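Local coordinates for protein-glutamine gamma-glutamyltransferase (Pseudomonas aeruginosa PAO1, PDB 6G49), which shows transglutaminase activity in vitro, joining protein glutamine and lysine side chains, and is critical for the viability of the bacterium, perhaps through the cell wall, at residues T35-S40 with A265-G270; R51-A56 with H282-H287; A257-R262 with V290-P295. One frame throughout, in Å; residues are numbered along the deposited sequence.

Contact 1 (T35-S40 with A265-G270); sequences TGLSES and AGYQGG
Leu-37 and Tyr-267 both carry CG anti to their own carbonyl carbon (chi1 -71° and -63°), and from opposite directions the two side chains meet where a loop at the start of the modelled periplasmic domain lies against the central antiparallel sheet of the transglutaminase-like fold. One leucine branch does the touching: CD1 of Leu-37 rests directly on the backbone of Gly-266, 3.6 Å from its CA, and 3.8 Å from CE1 of Tyr-267, approaching the ring obliquely. At Gly-266 the chain turns a corner between strands 261-265 and 267-268. A branched apolar residue suits this place, for Leu-37 also packs on Ala-75 of strand 72-81 and on Ile-46 and Leu-49 of helix 45-50. Gly-36 adopts backbone angles (phi 162°) that would press a CB against the preceding carbonyl oxygen, so glycine fits there. The tyrosine ring is edge-to-face with Phe-122, and the side chain of Tyr-267 is about 6 Å from that of His-287, an active-site residue by similarity. Its hydroxyl is hydrogen-bonded to OE1 of Gln-283. A water in the ring plane completes the join, donating to OH of Tyr-267 at 2.6 Å and accepting from N of Leu-37 at 3.0 Å.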
loop_
_atom_site.group_PDB
_atom_site.type_symbol
_atom_site.label_atom_id
_atom_site.label_comp_id
_atom_site.label_asym_id
_atom_site.label_seq_id
_atom_site.Cartn_x
_atom_site.Cartn_y
_atom_site.Cartn_z
ATOM N N THR A 35 -7.671 7.016 16.615
ATOM C CA THR A 35 -6.933 7.403 15.402
ATOM C C THR A 35 -6.312 6.160 14.742
ATOM O O THR A 35 -5.850 5.233 15.428
ATOM C CB THR A 35 -5.795 8.369 15.753
ATOM O OG1 THR A 35 -6.377 9.561 16.273
ATOM C CG2 THR A 35 -4.904 8.718 14.581
ATOM N N GLY A 36 -6.343 6.102 13.412
ATOM C CA GLY A 36 -5.774 4.930 12.726
ATOM C C GLY A 36 -6.303 4.849 11.314
ATOM O O GLY A 36 -7.079 5.745 10.851
ATOM N N LEU A 37 -5.825 3.849 10.569
ATOM C CA LEU A 37 -6.280 3.609 9.242
ATOM C C LEU A 37 -7.720 3.129 9.277
ATOM O O LEU A 37 -8.059 2.328 10.121
ATOM C CB LEU A 37 -5.473 2.497 8.562
ATOM C CG LEU A 37 -4.047 2.857 8.186
ATOM C CD1 LEU A 37 -3.312 1.577 7.786
ATOM C CD2 LEU A 37 -4.057 3.854 7.042
ATOM N N SER A 38 -8.484 3.508 8.262
ATOM C CA SER A 38 -9.814 2.955 8.102
ATOM C C SER A 38 -9.930 2.301 6.731
ATOM O O SER A 38 -8.921 2.177 6.022
ATOM C CB SER A 38 -10.819 4.042 8.288
ATOM O OG SER A 38 -10.796 4.861 7.197
ATOM N N GLU A 39 -11.143 1.834 6.411
ATOM C CA GLU A 39 -11.370 0.969 5.274
ATOM C C GLU A 39 -11.372 1.753 3.964
ATOM O O GLU A 39 -11.366 1.135 2.876
ATOM C CB GLU A 39 -12.667 0.175 5.386
ATOM C CG GLU A 39 -13.898 1.028 5.289
ATOM C CD GLU A 39 -14.205 1.966 6.431
ATOM O OE1 GLU A 39 -13.729 1.719 7.577
ATOM O OE2 GLU A 39 -14.996 2.914 6.187
ATOM N N SER A 40 -11.386 3.083 4.022
ATOM C CA SER A 40 -11.400 3.886 2.780
ATOM C C SER A 40 -10.467 5.078 2.963
ATOM O O SER A 40 -10.011 5.425 4.114
ATOM C CB SER A 40 -12.800 4.295 2.432
ATOM O OG SER A 40 -13.220 5.297 3.322
ATOM N N ALA A 265 -2.556 -0.140 1.678
ATOM C CA ALA A 265 -2.475 0.799 2.772
ATOM C C ALA A 265 -1.853 0.102 3.990
ATOM O O ALA A 265 -2.089 -1.073 4.251
ATOM C CB ALA A 265 -3.835 1.287 3.153
ATOM N N GLY A 266 -1.089 0.869 4.735
ATOM C CA GLY A 266 -0.432 0.361 5.950
ATOM C C GLY A 266 0.495 1.407 6.502
ATOM O O GLY A 266 0.125 2.557 6.610
ATOM N N TYR A 267 1.711 0.985 6.844
ATOM C CA TYR A 267 2.703 1.870 7.408
ATOM C C TYR A 267 4.026 1.570 6.705
ATOM O O TYR A 267 4.208 0.443 6.226
ATOM C CB TYR A 267 2.859 1.629 8.916
ATOM C CG TYR A 267 1.616 1.915 9.703
ATOM C CD1 TYR A 267 0.589 0.987 9.803
ATOM C CD2 TYR A 267 1.422 3.185 10.227
ATOM C CE1 TYR A 267 -0.598 1.288 10.468
ATOM C CE2 TYR A 267 0.236 3.501 10.880
ATOM C CZ TYR A 267 -0.769 2.559 10.974
ATOM O OH TYR A 267 -1.917 2.889 11.628
ATOM N N GLN A 268 4.931 2.549 6.685
ATOM C CA GLN A 268 6.253 2.301 6.122
ATOM C C GLN A 268 7.278 2.844 7.125
ATOM O O GLN A 268 7.222 4.023 7.416
ATOM C CB GLN A 268 6.415 2.904 4.732
ATOM C CG GLN A 268 7.554 2.313 3.941
ATOM C CD GLN A 268 8.948 2.627 4.422
ATOM O OE1 GLN A 268 9.186 3.696 4.932
ATOM N NE2 GLN A 268 9.870 1.700 4.173
ATOM N N GLY A 269 8.221 1.968 7.474
ATOM C CA GLY A 269 9.374 2.384 8.255
ATOM C C GLY A 269 9.198 2.036 9.713
ATOM O O GLY A 269 8.865 0.940 10.094
ATOM N N GLY A 270 9.546 3.002 10.547
ATOM C CA GLY A 270 9.508 2.831 11.981
ATOM C C GLY A 270 10.683 3.533 12.641
ATOM O O GLY A 270 11.614 3.955 11.988
HETATM O O HOH W 1 -4.295 1.846 12.115
#

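Contact 2 (R51-A56 with H282-H287); sequences RSAELA and HQFDAH
The carbonyl oxygen of Glu-54 receives the backbone N-H of Gln-283 at 2.8 Å, a bond running almost straight out from the carbonyl (C=O...N angle 172°). Beside it Leu-55 and His-282 form an antiparallel non-hydrogen-bonded pair, where strand 55-61 meets strand 278-282 in the six-stranded sheet. CD1 of Leu-55 lies over one face of the imidazole of His-282, 4.1 Å from its centroid, a CH-pi contact. The backbone of 51-56 also meets this ring: O of Ala-53 comes within 3.2 Å of CD2 of His-282. ND1 of that histidine is hydrogen-bonded to OE1 of Glu-271.

Gln-283 opens the 3-10 turn 283-285. Its chain bends at chi2 (-55°), which brings NE2 within 3.6 Å of CB of Ala-56; a small methyl suits the spot. A water accepts from this NE2 and donates to O of Leu-55, while OE1 is hydrogen-bonded to Tyr-267. Ser-52 turns its OG anti to N (chi1 174°), where it accepts the N-H of Glu-54 at 3.2 Å in an ST turn. CB of Ala-53 packs on CD2 of Phe-284 at 4.1 Å.

Both ends of the Gln-283 amide are engaged, which should hold its rotation, and the turn leading to His-287, an active-site residue by similarity, is tied to 51-56 by a backbone bond and, through a water, by the amide.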
loop_
_atom_site.group_PDB
_atom_site.type_symbol
_atom_site.label_atom_id
_atom_site.label_comp_id
_atom_site.label_asym_id
_atom_site.label_seq_id
_atom_site.Cartn_x
_atom_site.Cartn_y
_atom_site.Cartn_z
ATOM N N ARG A 51 0.109 13.664 10.571
ATOM C CA ARG A 51 0.120 14.718 11.578
ATOM C C ARG A 51 -0.100 14.154 12.987
ATOM O O ARG A 51 -0.108 14.924 13.971
ATOM C CB ARG A 51 -0.873 15.824 11.162
ATOM C CG ARG A 51 -0.431 16.511 9.870
ATOM C CD ARG A 51 -1.151 17.806 9.521
ATOM N NE ARG A 51 -2.585 17.599 9.403
ATOM C CZ ARG A 51 -3.246 17.353 8.259
ATOM N NH1 ARG A 51 -2.618 17.311 7.094
ATOM N NH2 ARG A 51 -4.552 17.134 8.288
ATOM N N SER A 52 -0.277 12.831 13.154
ATOM C CA SER A 52 -0.496 12.191 14.460
ATOM C C SER A 52 0.775 11.454 14.895
ATOM O O SER A 52 1.376 10.687 14.115
ATOM C CB SER A 52 -1.645 11.198 14.464
ATOM O OG SER A 52 -1.730 10.504 15.704
ATOM N N ALA A 53 1.183 11.670 16.165
ATOM C CA ALA A 53 2.294 10.927 16.768
ATOM C C ALA A 53 1.811 9.832 17.700
ATOM O O ALA A 53 2.596 9.330 18.561
ATOM C CB ALA A 53 3.253 11.880 17.466
ATOM N N GLU A 54 0.553 9.395 17.611
ATOM C CA GLU A 54 0.126 8.322 18.390
ATOM C C GLU A 54 0.834 7.050 17.939
ATOM O O GLU A 54 1.121 6.846 16.768
ATOM C CB GLU A 54 -1.389 8.180 18.347
ATOM C CG GLU A 54 -2.019 9.373 19.040
ATOM C CD GLU A 54 -3.477 9.221 19.345
ATOM O OE1 GLU A 54 -3.840 9.422 20.513
ATOM O OE2 GLU A 54 -4.193 8.873 18.430
ATOM N N LEU A 55 1.033 6.163 18.895
ATOM C CA LEU A 55 1.671 4.875 18.568
ATOM C C LEU A 55 0.687 3.919 17.899
ATOM O O LEU A 55 -0.423 3.699 18.393
ATOM C CB LEU A 55 2.147 4.217 19.857
ATOM C CG LEU A 55 3.002 2.963 19.717
ATOM C CD1 LEU A 55 4.279 3.264 18.965
ATOM C CD2 LEU A 55 3.327 2.471 21.121
ATOM N N ALA A 56 1.141 3.238 16.820
ATOM C CA ALA A 56 0.359 2.237 16.198
ATOM C C ALA A 56 0.726 0.811 16.644
ATOM O O ALA A 56 -0.159 0.033 16.999
ATOM C CB ALA A 56 0.467 2.397 14.692
ATOM N N HIS A 282 4.639 4.739 14.509
ATOM C CA HIS A 282 3.590 5.712 14.896
ATOM C C HIS A 282 2.641 5.965 13.731
ATOM O O HIS A 282 2.931 5.633 12.585
ATOM C CB HIS A 282 4.260 7.004 15.354
ATOM C CG HIS A 282 5.087 6.845 16.584
ATOM N ND1 HIS A 282 6.439 6.511 16.506
ATOM C CD2 HIS A 282 4.775 7.043 17.889
ATOM C CE1 HIS A 282 6.924 6.514 17.751
ATOM N NE2 HIS A 282 5.947 6.823 18.625
ATOM N N GLN A 283 1.557 6.689 14.035
ATOM C CA GLN A 283 0.559 6.982 13.003
ATOM C C GLN A 283 1.201 7.802 11.898
ATOM O O GLN A 283 0.765 7.690 10.702
ATOM C CB GLN A 283 -0.692 7.655 13.592
ATOM C CG GLN A 283 -1.505 6.789 14.511
ATOM C CD GLN A 283 -1.970 5.470 13.943
ATOM O OE1 GLN A 283 -1.983 5.315 12.705
ATOM N NE2 GLN A 283 -2.438 4.585 14.818
ATOM N N PHE A 284 2.220 8.635 12.160
ATOM C CA PHE A 284 2.840 9.426 11.125
ATOM C C PHE A 284 3.550 8.575 10.072
ATOM O O PHE A 284 3.929 9.137 9.004
ATOM C CB PHE A 284 3.752 10.532 11.683
ATOM C CG PHE A 284 4.895 10.103 12.582
ATOM C CD1 PHE A 284 5.941 9.319 12.152
ATOM C CD2 PHE A 284 4.885 10.468 13.927
ATOM C CE1 PHE A 284 6.972 8.961 13.003
ATOM C CE2 PHE A 284 5.921 10.091 14.784
ATOM C CZ PHE A 284 6.948 9.329 14.320
ATOM N N ASP A 285 3.794 7.304 10.371
ATOM C CA ASP A 285 4.391 6.371 9.421
ATOM C C ASP A 285 3.330 5.766 8.484
ATOM O O ASP A 285 3.694 4.904 7.637
ATOM C CB ASP A 285 5.120 5.265 10.145
ATOM C CG ASP A 285 6.355 5.741 10.905
ATOM O OD1 ASP A 285 7.044 6.609 10.363
ATOM O OD2 ASP A 285 6.522 5.331 12.073
ATOM N N ALA A 286 2.069 6.164 8.588
ATOM C CA ALA A 286 0.986 5.634 7.713
ATOM C C ALA A 286 1.361 5.930 6.264
ATOM O O ALA A 286 1.906 7.000 5.916
ATOM C CB ALA A 286 -0.344 6.198 8.058
ATOM N N HIS A 287 1.125 4.938 5.403
ATOM C CA HIS A 287 1.604 5.011 4.028
ATOM C C HIS A 287 0.662 4.219 3.123
ATOM O O HIS A 287 -0.027 3.339 3.558
ATOM C CB HIS A 287 3.032 4.483 3.978
ATOM C CG HIS A 287 3.801 4.848 2.767
ATOM N ND1 HIS A 287 3.939 6.166 2.417
ATOM C CD2 HIS A 287 4.453 4.098 1.859
ATOM C CE1 HIS A 287 4.691 6.212 1.307
ATOM N NE2 HIS A 287 5.006 4.951 0.919
HETATM O O HOH W 2 -2.825 4.909 17.579
#

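Contact 3 (A257-R262 with V290-P295); sequences AGIPAR and VEYWQP
Arg-262 and Glu-291 meet through backbone and side chain together. They form an antiparallel hydrogen-bonded pair between strands 261-265 and 286-294: N of Arg-262 gives its hydrogen to O of Glu-291 at 2.9 Å, and N of Glu-291 returns one to O of Arg-262 at 3.1 Å. On the same face of the sheet their side chains make a salt bridge. OE1 of Glu-291 takes NE of Arg-262 at 2.7 Å on its anti side, near the guanidinium plane, and a weak bond from NH2; the carboxylate is turned 49° against the guanidinium. Each chain starts with CG between the backbone N and the carbonyl carbon (chi1 56° and 62°) and then runs extended, which lays them obliquely across one another.

The buried charges have further partners. OE2 of Glu-291 has salt bridges to Arg-164 and Arg-74, NH1 of Arg-262 reaches Glu-79, and Trp-299 makes a cation-pi contact with the arginine. So dense a network probably favours the charged forms of both residues.

Farther along, O of Pro-260 accepts the N-H of Trp-293 at 3.0 Å, the indole NE1 is hydrogen-bonded to O of Glu-165, and O of Ala-261 accepts from NE of Arg-255. CB of Pro-260 packs on CB of Trp-293 at 4.1 Å. On the face bearing Ala-261 and Tyr-292, contacts across the strands are apolar: CG2 of Ile-259 lies 3.9 Å from CB of Tyr-292, and the small Ala-261 packs on Leu-254 of helix 243-256. That helix ends in a Schellman motif at Gly-258, whose positive phi suits glycine.

A helix beginning with nucleophile Cys-243, packed on a sheet in which strand 286-294 carries His-287 and strand 298-302 leads to Asp-303 (all by similarity), is characteristic of the transglutaminase-like, papain-related core.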
loop_
_atom_site.group_PDB
_atom_site.type_symbol
_atom_site.label_atom_id
_atom_site.label_comp_id
_atom_site.label_asym_id
_atom_site.label_seq_id
_atom_site.Cartn_x
_atom_site.Cartn_y
_atom_site.Cartn_z
ATOM N N ALA A 257 -5.002 1.706 -18.261
ATOM C CA ALA A 257 -4.139 1.122 -19.274
ATOM C C ALA A 257 -4.350 -0.400 -19.397
ATOM O O ALA A 257 -3.602 -1.058 -20.081
ATOM C CB ALA A 257 -2.694 1.368 -18.959
ATOM N N GLY A 258 -5.283 -0.972 -18.641
ATOM C CA GLY A 258 -5.593 -2.398 -18.706
ATOM C C GLY A 258 -4.714 -3.291 -17.848
ATOM O O GLY A 258 -4.711 -4.474 -18.055
ATOM N N ILE A 259 -4.050 -2.727 -16.816
ATOM C CA ILE A 259 -3.176 -3.454 -15.903
ATOM C C ILE A 259 -3.913 -3.543 -14.571
ATOM O O ILE A 259 -4.210 -2.494 -13.983
ATOM C CB ILE A 259 -1.792 -2.772 -15.746
ATOM C CG1 ILE A 259 -1.065 -2.695 -17.087
ATOM C CG2 ILE A 259 -0.976 -3.523 -14.691
ATOM C CD1 ILE A 259 0.217 -1.941 -17.097
ATOM N N PRO A 260 -4.249 -4.751 -14.055
ATOM C CA PRO A 260 -4.948 -4.827 -12.774
ATOM C C PRO A 260 -4.015 -4.270 -11.685
ATOM O O PRO A 260 -2.823 -4.563 -11.696
ATOM C CB PRO A 260 -5.228 -6.319 -12.589
ATOM C CG PRO A 260 -5.108 -6.884 -14.003
ATOM C CD PRO A 260 -3.973 -6.095 -14.625
ATOM N N ALA A 261 -4.593 -3.417 -10.838
ATOM C CA ALA A 261 -3.781 -2.701 -9.831
ATOM C C ALA A 261 -4.674 -2.352 -8.668
ATOM O O ALA A 261 -5.879 -2.140 -8.843
ATOM C CB ALA A 261 -3.169 -1.460 -10.432
ATOM N N ARG A 262 -4.066 -2.211 -7.464
ATOM C CA ARG A 262 -4.843 -1.831 -6.300
ATOM C C ARG A 262 -3.913 -1.032 -5.382
ATOM O O ARG A 262 -2.689 -1.102 -5.518
ATOM C CB ARG A 262 -5.509 -3.015 -5.586
ATOM C CG ARG A 262 -4.536 -4.103 -5.165
ATOM C CD ARG A 262 -5.282 -5.333 -4.665
ATOM N NE ARG A 262 -4.357 -6.424 -4.442
ATOM C CZ ARG A 262 -4.647 -7.734 -4.529
ATOM N NH1 ARG A 262 -5.891 -8.137 -4.815
ATOM N NH2 ARG A 262 -3.678 -8.628 -4.312
ATOM N N VAL A 290 1.268 0.804 -4.130
ATOM C CA VAL A 290 0.538 0.138 -5.244
ATOM C C VAL A 290 1.053 -1.295 -5.376
ATOM O O VAL A 290 2.216 -1.602 -5.163
ATOM C CB VAL A 290 0.705 0.927 -6.553
ATOM C CG1 VAL A 290 0.056 0.207 -7.750
ATOM C CG2 VAL A 290 0.139 2.320 -6.395
ATOM N N GLU A 291 0.167 -2.177 -5.834
ATOM C CA GLU A 291 0.613 -3.451 -6.458
ATOM C C GLU A 291 -0.191 -3.659 -7.730
ATOM O O GLU A 291 -1.389 -3.276 -7.832
ATOM C CB GLU A 291 0.566 -4.637 -5.494
ATOM C CG GLU A 291 -0.799 -4.968 -4.963
ATOM C CD GLU A 291 -0.792 -6.034 -3.875
ATOM O OE1 GLU A 291 -1.870 -6.407 -3.403
ATOM O OE2 GLU A 291 0.302 -6.462 -3.483
ATOM N N TYR A 292 0.471 -4.286 -8.692
ATOM C CA TYR A 292 -0.131 -4.568 -9.974
ATOM C C TYR A 292 0.164 -6.028 -10.334
ATOM O O TYR A 292 1.152 -6.639 -9.899
ATOM C CB TYR A 292 0.358 -3.595 -11.049
ATOM C CG TYR A 292 1.806 -3.746 -11.455
ATOM C CD1 TYR A 292 2.851 -3.272 -10.656
ATOM C CD2 TYR A 292 2.135 -4.478 -12.574
ATOM C CE1 TYR A 292 4.177 -3.522 -11.013
ATOM C CE2 TYR A 292 3.459 -4.700 -12.938
ATOM C CZ TYR A 292 4.469 -4.227 -12.159
ATOM O OH TYR A 292 5.728 -4.489 -12.618
ATOM N N TRP A 293 -0.648 -6.534 -11.257
ATOM C CA TRP A 293 -0.599 -7.931 -11.621
ATOM C C TRP A 293 -0.190 -8.079 -13.077
ATOM O O TRP A 293 -0.626 -7.331 -13.952
ATOM C CB TRP A 293 -1.976 -8.580 -11.409
ATOM C CG TRP A 293 -1.955 -10.062 -11.654
ATOM C CD1 TRP A 293 -1.610 -11.056 -10.771
ATOM C CD2 TRP A 293 -2.249 -10.712 -12.907
ATOM N NE1 TRP A 293 -1.633 -12.269 -11.419
ATOM C CE2 TRP A 293 -2.008 -12.083 -12.718
ATOM C CE3 TRP A 293 -2.641 -10.243 -14.160
ATOM C CZ2 TRP A 293 -2.197 -13.023 -13.736
ATOM C CZ3 TRP A 293 -2.794 -11.165 -15.183
ATOM C CH2 TRP A 293 -2.634 -12.535 -14.944
ATOM N N GLN A 294 0.559 -9.143 -13.297
ATOM C CA GLN A 294 0.836 -9.579 -14.684
ATOM C C GLN A 294 0.958 -11.094 -14.679
ATOM O O GLN A 294 1.223 -11.746 -13.674
ATOM C CB GLN A 294 2.093 -8.888 -15.209
ATOM C CG GLN A 294 3.379 -9.408 -14.602
ATOM C CD GLN A 294 4.497 -8.456 -14.897
ATOM O OE1 GLN A 294 5.014 -7.779 -14.006
ATOM N NE2 GLN A 294 4.842 -8.373 -16.173
ATOM N N PRO A 295 0.709 -11.720 -15.843
ATOM C CA PRO A 295 0.872 -13.162 -15.960
ATOM C C PRO A 295 2.248 -13.647 -15.518
ATOM O O PRO A 295 3.231 -12.987 -15.705
ATOM C CB PRO A 295 0.673 -13.394 -17.476
ATOM C CG PRO A 295 -0.256 -12.272 -17.908
ATOM C CD PRO A 295 0.178 -11.084 -17.065
#

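Contacts 1 and 3 are buried, whereas contact 2 is only partly so and has exposed residues at its margin. Contacts 1 and 2 touch directly, their centres about 8 Å apart, and one tyrosine serves both. Contacts 2 and 3 lie on opposite sides of the chain's centre, their own centres about 28 Å apart, yet strand 286-294 runs through both. Their chemistry differs accordingly. Contact 1 is a leucine against a strand corner with one bridging water, contact 2 mixes backbone, water and aromatic contacts, and contact 3 joins regular strand pairing to buried charge. Contacts 1 and 2 bring residues from early in the chain against segments far along it; contact 3 joins two strands close in sequence.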